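Long-range contacts in rutinosidase (Aspergillus niger, PDB 6I1A), which hydrolyses rutinosides such as rutin as a secreted family 5 glycoside hydrolase related to exo-1,3-beta-glucanases, and may also act on beta-glucan: residues N236-F241 and S258-F263; I15-F20 and N129-I134; N312-R317 and K355-Y360; T339-G344 and C359-I364. All blocks are in the same frame, centred on the assembly; numbering follows the deposited sequence.

Contact 1 (N236-F241 and S258-F263); sequences NIPVMF and STNLVF. With EDO (1,2-ethanediol), chain J.
Phe241 and Phe263 extend side by side in the same direction from two parallel strands, their planes inclined at 36° and CD2 of Phe241 3.7 Å from CE1 of Phe263. The edge of the Phe263 ring also runs beside the carbonyl oxygen of Phe241, where its slightly positive C-H groups suit an oxygen. Leu261 fills the flank of this pair, its CD1 lying 3.9 Å from Phe241 CB. Together with Val239 these side chains form an oily face that packs in part on helix 213-233. On the other face Met240 slants across Val262: a bend at its third torsion (-75°) brings CE to 3.7 Å from Val262 CG1, and both atoms pack on the Trp17 ring. A flexible, unbranched methionine can bend its methyl back over the neighbouring valine, which, being beta-branched, favours extended backbone. Three backbone bonds tie the strands: Val239 N to Asn260 O (3.1 Å, almost straight at 178°), Val262 N to Val239 O (3.0 Å) and Phe241 N to Val262 O (2.9 Å). At the more polar end, Asn260 ND2 donates to Pro235 O and to a water that also bonds Asn236 O. An ethanediol molecule, probably from the crystallisation liquor, gives its O1 proton to Leu261 O. This parallel pairing belongs to the beta-alpha-beta unit of 239-241, 248-252 and 261-269 in the family 5 TIM barrel.

Contact 2 (I15-F20 and N129-I134); sequences IDWRTF and NMHIII. With EDO (1,2-ethanediol), chain J.
Ile15 lays its CD1 methyl over one face of the His131 ring, 3.6 Å from the ring centroid and 14° off the normal, a CH-pi contact. The same methyl stands above the planes of Trp17 and Phe20, so a single aliphatic branch serves three aromatic residues. With CG1 set between the backbone N and the carbonyl carbon (chi1 75°), Ile15 directs CG1 and CD1 toward the His131 face. Trp17 comes in obliquely, CZ2 4.1 Å from His131 CD2, and Phe20 likewise brings CZ to 4.1 Å from His131 CB. Histidine fits here because its ring offers a flat surface to carbon while keeping a polar edge: NE2 is hydrogen-bonded to Thr188 OG1, the same oxygen that accepts the indole N-H of Trp17. Packing is slacker toward Ile133, whose CD1 is 4.5 Å from Trp17 CZ2. The opposite character appears on the loop's other side, where Asp16 and Arg18 are exposed, the Arg18 guanidinium tied to the carbonyls of Ala257 and Lys296. There Asp16 OD1 accepts from Arg18 N at 2.9 Å, closing an Asx turn, and accepts a second hydrogen bond from O2 of an ethanediol at 2.7 Å. The loop lies before strand 22-26 and reaches the start of strand 131-136, flanked by strands 90-95 and 187-190; Phe20 touches Val90, and Trp17 meets Phe300 edge-to-face.

Contact 3 (N312-R317 and K355-Y360); sequences NTLALR and KDYWCY. With EDO (1,2-ethanediol), chain L.
Asn312 begins the approach to Tyr357 in a loop of the TIM barrel, the beta-alpha connection from strand 299-308 to helix 317-331, which meets the short, weakly bonded helix 355-358. Asn312 CB lies 3.4 Å from Tyr357 OH, and its OD1 stands over one face of the phenol ring, toward the rim. Asparagine suits this turn because its amide serves two backbone groups, OD1 accepting from Ala308 N and ND2 giving to Ala349 O. Thr313 then passes with its carbonyl oxygen at the ring edge, 3.7 Å from Tyr357 CE2. The phenol hydroxyl is close to several atoms of this turn, yet it is Gln351 O that receives its hydrogen bond; the tyrosine is thereby fixed at its far end while its ring packs against Leu314 and the aliphatic part of Arg317. The side chains of Leu314 and Tyr357 cross at about a right angle: Leu314 CD2 is 3.7 Å from Tyr357 CZ and 3.5 Å from Asp356 CB, and it also rests on one face of the Arg317 guanidinium. Arg317 opens helix 317-331, its CG 3.8 Å from Tyr357 CE2 and its guanidinium plane 62° from the ring. A bend at chi3 (-65°) turns the head so that two in-plane bonds, from NE and NH1, together fix its rotation. NE donates to Leu314 O at 3.0 Å, while NH1 gives a nearly straight bond (170°) to a lone pair of Asp356 O, 2.9 Å away.

Contact 4 (T339-G344 and C359-I364); sequences TAKFTG and CYETFI. With EDO (1,2-ethanediol), chain L.
Thr339 and Ala340 offer their carbonyl oxygens to the first turn of helix 360-365, where amide N-H groups have no earlier helical carbonyl to bond. Tyr360 N donates to Thr339 O at 2.9 Å (169°), and Glu361 N to Ala340 O at 3.1 Å. A third amide, Thr362 N, turns back to the N-cap residue: Cys359 SG accepts from it weakly at 3.7 Å, and Cys359 O is a second weak acceptor. The same sulfur receives an equally long, weak bond from Phe342 N across the contact. With SG anti to the backbone N (chi1 -174°), the thiol is swung between these two amides; a large, polarisable sulfur can serve both at long range, and its CB still packs at 4.0 Å on Phe342 CB. The hydroxyl of Thr339 is held by Asn26 O and Gly28 N, next to the cis peptide bond that precedes this residue, a feature known after the last barrel strand in family 5. Lys341 and Glu361 cross obliquely. The aliphatic part of the lysine lies against the carboxylate, CE 3.7 Å from Glu361 OE1, while NZ bonds Leu74 O. Tyr360 OH is 2.5 Å from O1 of an ethanediol. Loop carbonyls thus satisfy the first two amides and the Cys359 cap the third. Glu361 OE2 lies close to Asp79 OD1, which could raise the pKa of one carboxylate, though weak pairing with Lys82 and Lys341 probably offsets part of this.

How the contacts relate
Contacts 1 and 2 sit on one side of the barrel and touch each other through Trp17, which lies between them, and through Met240 CE against Ile133; they also share an ethanediol. Contacts 3 and 4, about 10 Å apart between centres, share Cys359 and Tyr360 and lie across the chain's centre from contact 1. Contacts 1, 2 and 4 are buried, contact 3 only partly. Their chemistry follows their place: strand pairing in contact 1, aromatic and methyl packing with no direct hydrogen bond between its segments in contact 2, an arginine gripping a backbone oxygen near the surface in contact 3, and helix capping in contact 4.

Contact 1 (N236-F241 and S258-F263)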
# COMPACT_ATOMS: atom_id res chain seq x y z
N ASN A 236 15.59 -32.69 0.50
CA ASN A 236 16.71 -31.74 0.46
C ASN A 236 16.49 -30.72 -0.67
O ASN A 236 17.20 -29.69 -0.69
CB ASN A 236 18.03 -32.47 0.29
CG ASN A 236 18.35 -33.29 1.52
OD1 ASN A 236 18.40 -32.73 2.60
ND2 ASN A 236 18.34 -34.59 1.33
N ILE A 237 15.54 -30.97 -1.58
CA ILE A 237 15.22 -29.94 -2.63
C ILE A 237 14.37 -28.88 -1.94
O ILE A 237 13.27 -29.16 -1.52
CB ILE A 237 14.46 -30.57 -3.81
CG1 ILE A 237 15.25 -31.67 -4.51
CG2 ILE A 237 14.03 -29.47 -4.80
CD1 ILE A 237 14.43 -32.44 -5.47
N PRO A 238 14.79 -27.58 -1.90
CA PRO A 238 13.96 -26.57 -1.29
C PRO A 238 12.76 -26.22 -2.19
O PRO A 238 12.85 -26.34 -3.43
CB PRO A 238 14.88 -25.34 -1.22
CG PRO A 238 16.26 -25.89 -1.42
CD PRO A 238 16.13 -27.09 -2.31
N VAL A 239 11.68 -25.83 -1.54
CA VAL A 239 10.47 -25.30 -2.22
C VAL A 239 10.43 -23.79 -1.98
O VAL A 239 10.50 -23.31 -0.81
CB VAL A 239 9.17 -25.98 -1.74
CG1 VAL A 239 7.95 -25.27 -2.26
CG2 VAL A 239 9.17 -27.45 -2.16
N MET A 240 10.33 -23.04 -3.07
CA MET A 240 10.20 -21.58 -3.03
C MET A 240 8.73 -21.20 -3.29
O MET A 240 8.17 -21.51 -4.38
CB MET A 240 11.11 -20.98 -4.09
CG MET A 240 10.99 -19.46 -4.18
SD MET A 240 12.32 -18.68 -5.16
CE MET A 240 13.69 -18.80 -4.03
N PHE A 241 8.13 -20.61 -2.29
CA PHE A 241 6.71 -20.23 -2.26
C PHE A 241 6.58 -18.75 -2.61
O PHE A 241 7.02 -17.89 -1.81
CB PHE A 241 6.11 -20.55 -0.91
CG PHE A 241 4.65 -20.22 -0.77
CD1 PHE A 241 3.82 -20.05 -1.88
CD2 PHE A 241 4.10 -20.12 0.49
CE1 PHE A 241 2.47 -19.70 -1.72
CE2 PHE A 241 2.76 -19.81 0.64
CZ PHE A 241 1.95 -19.58 -0.44
N SER A 258 10.48 -26.17 10.57
CA SER A 258 11.32 -27.23 9.99
C SER A 258 11.13 -27.44 8.48
O SER A 258 11.95 -28.14 7.85
CB SER A 258 11.06 -28.55 10.75
OG SER A 258 9.73 -28.95 10.60
N THR A 259 10.07 -26.89 7.91
CA THR A 259 9.79 -27.03 6.46
C THR A 259 10.93 -26.44 5.65
O THR A 259 11.35 -25.34 5.96
CB THR A 259 8.47 -26.39 6.06
OG1 THR A 259 7.40 -26.75 6.98
CG2 THR A 259 8.05 -26.79 4.67
N ASN A 260 11.38 -27.16 4.63
CA ASN A 260 12.47 -26.69 3.73
C ASN A 260 11.85 -25.71 2.73
O ASN A 260 11.64 -26.09 1.57
CB ASN A 260 13.20 -27.85 3.10
CG ASN A 260 14.49 -27.45 2.42
OD1 ASN A 260 14.89 -26.26 2.53
ND2 ASN A 260 15.14 -28.38 1.75
N LEU A 261 11.60 -24.50 3.19
CA LEU A 261 10.78 -23.51 2.47
C LEU A 261 11.51 -22.17 2.47
O LEU A 261 12.12 -21.80 3.50
CB LEU A 261 9.48 -23.37 3.24
CG LEU A 261 8.42 -22.48 2.63
CD1 LEU A 261 7.78 -23.17 1.46
CD2 LEU A 261 7.39 -22.19 3.73
N VAL A 262 11.38 -21.47 1.37
CA VAL A 262 11.85 -20.07 1.24
C VAL A 262 10.75 -19.30 0.54
O VAL A 262 10.13 -19.82 -0.41
CB VAL A 262 13.18 -20.04 0.48
CG1 VAL A 262 13.13 -20.71 -0.88
CG2 VAL A 262 13.73 -18.60 0.32
N PHE A 263 10.50 -18.07 0.94
CA PHE A 263 9.53 -17.22 0.25
C PHE A 263 10.19 -16.47 -0.91
O PHE A 263 11.34 -16.07 -0.78
CB PHE A 263 8.92 -16.21 1.21
CG PHE A 263 7.99 -16.79 2.22
CD1 PHE A 263 6.74 -17.19 1.83
CD2 PHE A 263 8.30 -16.72 3.57
CE1 PHE A 263 5.83 -17.69 2.75
CE2 PHE A 263 7.41 -17.22 4.51
CZ PHE A 263 6.15 -17.68 4.08
C1 EDO J . 15.08 -23.35 4.39
O1 EDO J . 14.00 -22.95 5.12
C2 EDO J . 15.84 -24.49 5.07
O2 EDO J . 16.44 -24.11 6.33
O HOH W 1 18.22 -28.17 1.24
O HOH W 2 11.09 -28.73 0.31

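Contact 2 (I15-F20 and N129-I134)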
# COMPACT_ATOMS: atom_id res chain seq x y z
N ILE A 15 21.64 -26.69 -0.59
CA ILE A 15 21.73 -25.36 0.06
C ILE A 15 20.70 -25.24 1.17
O ILE A 15 19.58 -25.86 1.12
CB ILE A 15 21.66 -24.22 -0.96
CG1 ILE A 15 20.25 -24.01 -1.48
CG2 ILE A 15 22.68 -24.45 -2.09
CD1 ILE A 15 20.10 -22.59 -2.09
N ASP A 16 21.07 -24.44 2.15
CA ASP A 16 20.20 -24.02 3.24
C ASP A 16 19.86 -22.56 2.96
O ASP A 16 20.71 -21.73 3.06
CB ASP A 16 20.89 -24.16 4.59
CG ASP A 16 20.00 -23.80 5.74
OD1 ASP A 16 18.93 -23.24 5.56
OD2 ASP A 16 20.41 -24.12 6.89
N TRP A 17 18.63 -22.31 2.51
CA TRP A 17 18.25 -20.91 2.18
C TRP A 17 18.38 -19.99 3.39
O TRP A 17 18.26 -18.77 3.23
CB TRP A 17 16.84 -20.88 1.59
CG TRP A 17 16.84 -21.07 0.11
CD1 TRP A 17 16.50 -22.19 -0.61
CD2 TRP A 17 17.17 -20.08 -0.88
NE1 TRP A 17 16.65 -21.98 -1.94
CE2 TRP A 17 17.01 -20.67 -2.14
CE3 TRP A 17 17.60 -18.73 -0.83
CZ2 TRP A 17 17.31 -20.01 -3.34
CZ3 TRP A 17 17.86 -18.06 -2.01
CH2 TRP A 17 17.65 -18.67 -3.26
N ARG A 18 18.48 -20.50 4.63
CA ARG A 18 18.67 -19.63 5.80
C ARG A 18 20.07 -19.01 5.80
O ARG A 18 20.24 -17.97 6.47
CB ARG A 18 18.38 -20.39 7.10
CG ARG A 18 16.91 -20.70 7.30
CD ARG A 18 16.66 -21.64 8.49
NE ARG A 18 15.26 -22.12 8.54
CZ ARG A 18 14.28 -21.34 8.87
NH1 ARG A 18 14.50 -20.09 9.26
NH2 ARG A 18 13.03 -21.81 8.88
N THR A 19 21.03 -19.66 5.20
CA THR A 19 22.42 -19.15 5.21
C THR A 19 22.87 -18.71 3.82
O THR A 19 23.84 -17.92 3.73
CB THR A 19 23.35 -20.19 5.83
OG1 THR A 19 23.39 -21.39 5.06
CG2 THR A 19 22.92 -20.49 7.24
N PHE A 20 22.29 -19.25 2.77
CA PHE A 20 22.71 -18.95 1.37
C PHE A 20 22.36 -17.51 1.05
O PHE A 20 21.26 -17.03 1.32
CB PHE A 20 22.02 -19.94 0.44
CG PHE A 20 22.32 -19.72 -1.01
CD1 PHE A 20 23.46 -20.22 -1.58
CD2 PHE A 20 21.46 -18.97 -1.80
CE1 PHE A 20 23.77 -20.00 -2.92
CE2 PHE A 20 21.75 -18.76 -3.14
CZ PHE A 20 22.90 -19.28 -3.70
N ASN A 129 29.01 -22.98 -10.96
CA ASN A 129 28.33 -23.48 -9.76
C ASN A 129 27.12 -22.57 -9.40
O ASN A 129 26.87 -22.33 -8.21
CB ASN A 129 29.25 -23.63 -8.56
CG ASN A 129 28.61 -24.47 -7.47
OD1 ASN A 129 27.79 -25.34 -7.78
ND2 ASN A 129 28.98 -24.22 -6.24
N MET A 130 26.46 -22.02 -10.41
CA MET A 130 25.23 -21.20 -10.15
C MET A 130 24.14 -22.10 -9.54
O MET A 130 24.10 -23.32 -9.86
CB MET A 130 24.70 -20.55 -11.42
CG MET A 130 25.68 -19.52 -12.01
SD MET A 130 24.85 -18.47 -13.16
CE MET A 130 26.26 -17.56 -13.84
N HIS A 131 23.25 -21.48 -8.76
CA HIS A 131 22.01 -22.16 -8.25
C HIS A 131 20.88 -21.86 -9.21
O HIS A 131 20.85 -20.72 -9.72
CB HIS A 131 21.70 -21.73 -6.82
CG HIS A 131 20.67 -22.59 -6.13
ND1 HIS A 131 20.95 -23.86 -5.69
CD2 HIS A 131 19.32 -22.39 -5.94
CE1 HIS A 131 19.84 -24.38 -5.17
NE2 HIS A 131 18.85 -23.53 -5.33
N ILE A 132 20.02 -22.81 -9.48
CA ILE A 132 18.94 -22.72 -10.46
C ILE A 132 17.61 -22.77 -9.74
O ILE A 132 17.33 -23.79 -9.08
CB ILE A 132 19.04 -23.82 -11.53
CG1 ILE A 132 20.44 -23.96 -12.13
CG2 ILE A 132 18.00 -23.61 -12.58
CD1 ILE A 132 20.90 -22.75 -12.96
N ILE A 133 16.77 -21.78 -9.94
CA ILE A 133 15.35 -21.83 -9.50
C ILE A 133 14.47 -22.17 -10.70
O ILE A 133 14.46 -21.39 -11.67
CB ILE A 133 14.88 -20.54 -8.88
CG1 ILE A 133 15.72 -20.17 -7.66
CG2 ILE A 133 13.38 -20.55 -8.55
CD1 ILE A 133 15.62 -18.70 -7.30
N ILE A 134 13.79 -23.32 -10.71
CA ILE A 134 12.87 -23.68 -11.78
C ILE A 134 11.46 -23.22 -11.36
O ILE A 134 10.94 -23.70 -10.32
CB ILE A 134 12.89 -25.18 -12.15
CG1 ILE A 134 14.28 -25.62 -12.59
CG2 ILE A 134 11.83 -25.44 -13.20
CD1 ILE A 134 14.38 -27.13 -12.77
C1 EDO J . 15.08 -23.35 4.39
O1 EDO J . 14.00 -22.95 5.12
C2 EDO J . 15.84 -24.49 5.07
O2 EDO J . 16.44 -24.11 6.33

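Contact 3 (N312-R317 and K355-Y360)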
# COMPACT_ATOMS: atom_id res chain seq x y z
N ASN A 312 11.47 9.01 -14.32
CA ASN A 312 12.61 8.11 -14.54
C ASN A 312 13.78 8.88 -15.11
O ASN A 312 13.57 9.67 -16.08
CB ASN A 312 12.26 6.93 -15.44
CG ASN A 312 11.35 5.92 -14.72
OD1 ASN A 312 11.89 5.10 -13.96
ND2 ASN A 312 10.05 5.99 -14.95
N THR A 313 14.93 8.63 -14.56
CA THR A 313 16.18 9.18 -15.11
C THR A 313 17.19 8.09 -15.34
O THR A 313 17.45 7.20 -14.49
CB THR A 313 16.72 10.30 -14.22
OG1 THR A 313 17.24 9.78 -13.02
CG2 THR A 313 15.68 11.29 -13.73
N LEU A 314 17.85 8.21 -16.47
CA LEU A 314 18.93 7.28 -16.79
C LEU A 314 20.14 7.43 -15.90
O LEU A 314 20.93 6.50 -15.72
CB LEU A 314 19.27 7.47 -18.27
CG LEU A 314 18.12 7.21 -19.25
CD1 LEU A 314 18.46 7.70 -20.64
CD2 LEU A 314 17.84 5.74 -19.30
N ALA A 315 20.36 8.68 -15.42
CA ALA A 315 21.55 9.00 -14.64
C ALA A 315 21.61 8.20 -13.32
O ALA A 315 22.71 8.00 -12.83
CB ALA A 315 21.58 10.50 -14.37
N LEU A 316 20.46 7.83 -12.76
CA LEU A 316 20.41 7.21 -11.42
C LEU A 316 20.29 5.69 -11.53
O LEU A 316 20.10 5.11 -10.51
CB LEU A 316 19.25 7.80 -10.64
CG LEU A 316 19.47 9.25 -10.12
CD1 LEU A 316 18.21 9.81 -9.51
CD2 LEU A 316 20.61 9.28 -9.14
N ARG A 317 20.42 5.13 -12.70
CA ARG A 317 20.21 3.66 -12.85
C ARG A 317 21.25 2.91 -12.06
O ARG A 317 20.92 1.95 -11.32
CB ARG A 317 20.25 3.23 -14.31
CG ARG A 317 19.04 3.68 -15.10
CD ARG A 317 19.18 3.27 -16.55
NE ARG A 317 20.29 3.96 -17.21
CZ ARG A 317 20.80 3.62 -18.38
NH1 ARG A 317 20.28 2.63 -19.11
NH2 ARG A 317 21.80 4.33 -18.88
N LYS A 355 13.60 -0.79 -22.17
CA LYS A 355 14.88 -1.47 -22.31
C LYS A 355 16.03 -0.80 -21.56
O LYS A 355 16.99 -1.48 -21.24
CB LYS A 355 15.24 -1.73 -23.77
CG LYS A 355 15.49 -0.47 -24.60
CD LYS A 355 15.87 -0.75 -26.03
CE LYS A 355 15.97 0.53 -26.84
NZ LYS A 355 16.78 1.56 -26.13
N ASP A 356 15.95 0.50 -21.28
CA ASP A 356 17.01 1.17 -20.51
C ASP A 356 17.00 0.78 -19.02
O ASP A 356 18.03 0.95 -18.39
CB ASP A 356 16.81 2.70 -20.65
CG ASP A 356 16.97 3.20 -22.09
OD1 ASP A 356 17.88 2.72 -22.75
OD2 ASP A 356 16.15 4.00 -22.49
N TYR A 357 15.88 0.28 -18.49
CA TYR A 357 15.70 0.04 -17.04
C TYR A 357 15.50 -1.45 -16.74
O TYR A 357 15.66 -1.78 -15.57
CB TYR A 357 14.50 0.82 -16.49
CG TYR A 357 14.65 2.33 -16.70
CD1 TYR A 357 14.20 2.93 -17.86
CD2 TYR A 357 15.28 3.11 -15.74
CE1 TYR A 357 14.33 4.31 -18.04
CE2 TYR A 357 15.44 4.48 -15.91
CZ TYR A 357 14.96 5.05 -17.06
OH TYR A 357 15.11 6.42 -17.20
N TRP A 358 15.19 -2.29 -17.72
CA TRP A 358 14.81 -3.72 -17.48
C TRP A 358 15.82 -4.72 -18.04
O TRP A 358 15.54 -5.93 -17.91
CB TRP A 358 13.42 -3.96 -18.05
CG TRP A 358 12.30 -3.26 -17.37
CD1 TRP A 358 11.94 -1.97 -17.56
CD2 TRP A 358 11.38 -3.81 -16.43
NE1 TRP A 358 10.83 -1.69 -16.79
CE2 TRP A 358 10.48 -2.81 -16.05
CE3 TRP A 358 11.29 -5.07 -15.81
CZ2 TRP A 358 9.44 -3.03 -15.15
CZ3 TRP A 358 10.26 -5.29 -14.92
CH2 TRP A 358 9.34 -4.31 -14.58
N CYS A 359 16.93 -4.30 -18.64
CA CYS A 359 17.91 -5.21 -19.26
C CYS A 359 19.13 -5.34 -18.40
O CYS A 359 19.99 -4.42 -18.34
CB CYS A 359 18.27 -4.75 -20.65
SG CYS A 359 19.32 -5.97 -21.47
N TYR A 360 19.27 -6.42 -17.67
CA TYR A 360 20.41 -6.56 -16.76
C TYR A 360 21.74 -6.63 -17.51
O TYR A 360 22.75 -6.18 -17.02
CB TYR A 360 20.25 -7.79 -15.87
CG TYR A 360 21.02 -7.73 -14.59
CD1 TYR A 360 20.53 -7.05 -13.50
CD2 TYR A 360 22.28 -8.28 -14.48
CE1 TYR A 360 21.21 -7.01 -12.30
CE2 TYR A 360 22.99 -8.26 -13.29
CZ TYR A 360 22.45 -7.63 -12.17
OH TYR A 360 23.10 -7.59 -10.96
C1 EDO L . 25.61 -9.09 -9.45
O1 EDO L . 25.38 -8.66 -10.72
C2 EDO L . 26.27 -8.11 -8.58
O2 EDO L . 26.28 -8.62 -7.23

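Contact 4 (T339-G344 and C359-I364)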
# COMPACT_ATOMS: atom_id res chain seq x y z
N THR A 339 15.00 -8.32 -16.08
CA THR A 339 15.37 -9.66 -16.54
C THR A 339 16.70 -9.60 -17.26
O THR A 339 17.25 -8.48 -17.51
CB THR A 339 14.22 -10.20 -17.39
OG1 THR A 339 14.51 -11.54 -17.80
CG2 THR A 339 13.93 -9.38 -18.63
N ALA A 340 17.28 -10.74 -17.62
CA ALA A 340 18.62 -10.77 -18.23
C ALA A 340 18.65 -9.98 -19.54
O ALA A 340 19.62 -9.18 -19.72
CB ALA A 340 18.99 -12.21 -18.50
N LYS A 341 17.70 -10.19 -20.42
CA LYS A 341 17.73 -9.66 -21.79
C LYS A 341 16.37 -9.07 -22.08
O LYS A 341 15.38 -9.78 -22.05
CB LYS A 341 18.08 -10.82 -22.72
CG LYS A 341 18.93 -10.49 -23.90
CD LYS A 341 19.68 -11.73 -24.29
CE LYS A 341 20.60 -11.49 -25.42
NZ LYS A 341 20.79 -12.73 -26.17
N PHE A 342 16.29 -7.78 -22.42
CA PHE A 342 15.05 -7.06 -22.60
C PHE A 342 15.26 -6.00 -23.67
O PHE A 342 16.20 -5.17 -23.47
CB PHE A 342 14.66 -6.43 -21.27
CG PHE A 342 13.29 -5.84 -21.20
CD1 PHE A 342 13.00 -4.66 -21.89
CD2 PHE A 342 12.30 -6.33 -20.36
CE1 PHE A 342 11.76 -4.08 -21.78
CE2 PHE A 342 11.08 -5.72 -20.23
CZ PHE A 342 10.78 -4.60 -20.95
N THR A 343 14.50 -6.07 -24.75
CA THR A 343 14.63 -5.05 -25.85
C THR A 343 13.36 -4.27 -26.06
O THR A 343 13.36 -3.38 -27.00
CB THR A 343 15.13 -5.70 -27.13
OG1 THR A 343 14.14 -6.67 -27.45
CG2 THR A 343 16.50 -6.28 -26.94
N GLY A 344 12.33 -4.42 -25.24
CA GLY A 344 11.07 -3.72 -25.32
C GLY A 344 11.28 -2.21 -25.30
O GLY A 344 12.02 -1.73 -24.44
N CYS A 359 16.93 -4.30 -18.64
CA CYS A 359 17.91 -5.21 -19.26
C CYS A 359 19.13 -5.34 -18.40
O CYS A 359 19.99 -4.42 -18.34
CB CYS A 359 18.27 -4.75 -20.65
SG CYS A 359 19.32 -5.97 -21.47
N TYR A 360 19.27 -6.42 -17.67
CA TYR A 360 20.41 -6.56 -16.76
C TYR A 360 21.74 -6.63 -17.51
O TYR A 360 22.75 -6.18 -17.02
CB TYR A 360 20.25 -7.79 -15.87
CG TYR A 360 21.02 -7.73 -14.59
CD1 TYR A 360 20.53 -7.05 -13.50
CD2 TYR A 360 22.28 -8.28 -14.48
CE1 TYR A 360 21.21 -7.01 -12.30
CE2 TYR A 360 22.99 -8.26 -13.29
CZ TYR A 360 22.45 -7.63 -12.17
OH TYR A 360 23.10 -7.59 -10.96
N GLU A 361 21.78 -7.27 -18.70
CA GLU A 361 23.05 -7.39 -19.46
C GLU A 361 23.53 -5.98 -19.82
O GLU A 361 24.75 -5.79 -19.80
CB GLU A 361 22.86 -8.23 -20.70
CG GLU A 361 22.74 -9.72 -20.38
CD GLU A 361 22.79 -10.62 -21.59
OE1 GLU A 361 22.61 -10.10 -22.69
OE2 GLU A 361 22.77 -11.81 -21.40
N THR A 362 22.62 -5.06 -20.08
CA THR A 362 23.03 -3.64 -20.36
C THR A 362 23.78 -3.12 -19.16
O THR A 362 24.85 -2.46 -19.28
CB THR A 362 21.82 -2.78 -20.66
OG1 THR A 362 21.28 -3.20 -21.92
CG2 THR A 362 22.17 -1.31 -20.71
N PHE A 363 23.28 -3.34 -17.94
CA PHE A 363 23.98 -2.85 -16.73
C PHE A 363 25.39 -3.41 -16.64
O PHE A 363 26.35 -2.76 -16.21
CB PHE A 363 23.19 -3.22 -15.47
CG PHE A 363 21.79 -2.71 -15.41
CD1 PHE A 363 21.36 -1.58 -16.07
CD2 PHE A 363 20.85 -3.37 -14.62
CE1 PHE A 363 20.08 -1.08 -15.94
CE2 PHE A 363 19.56 -2.89 -14.51
CZ PHE A 363 19.18 -1.73 -15.13
N ILE A 364 25.55 -4.71 -16.92
CA ILE A 364 26.88 -5.34 -16.86
C ILE A 364 27.80 -4.62 -17.90
O ILE A 364 28.94 -4.30 -17.53
CB ILE A 364 26.77 -6.85 -17.14
CG1 ILE A 364 25.96 -7.52 -16.01
CG2 ILE A 364 28.15 -7.46 -17.21
CD1 ILE A 364 25.68 -9.02 -16.22
C1 EDO L . 25.61 -9.09 -9.45
O1 EDO L . 25.38 -8.66 -10.72
C2 EDO L . 26.27 -8.11 -8.58
O2 EDO L . 26.28 -8.62 -7.23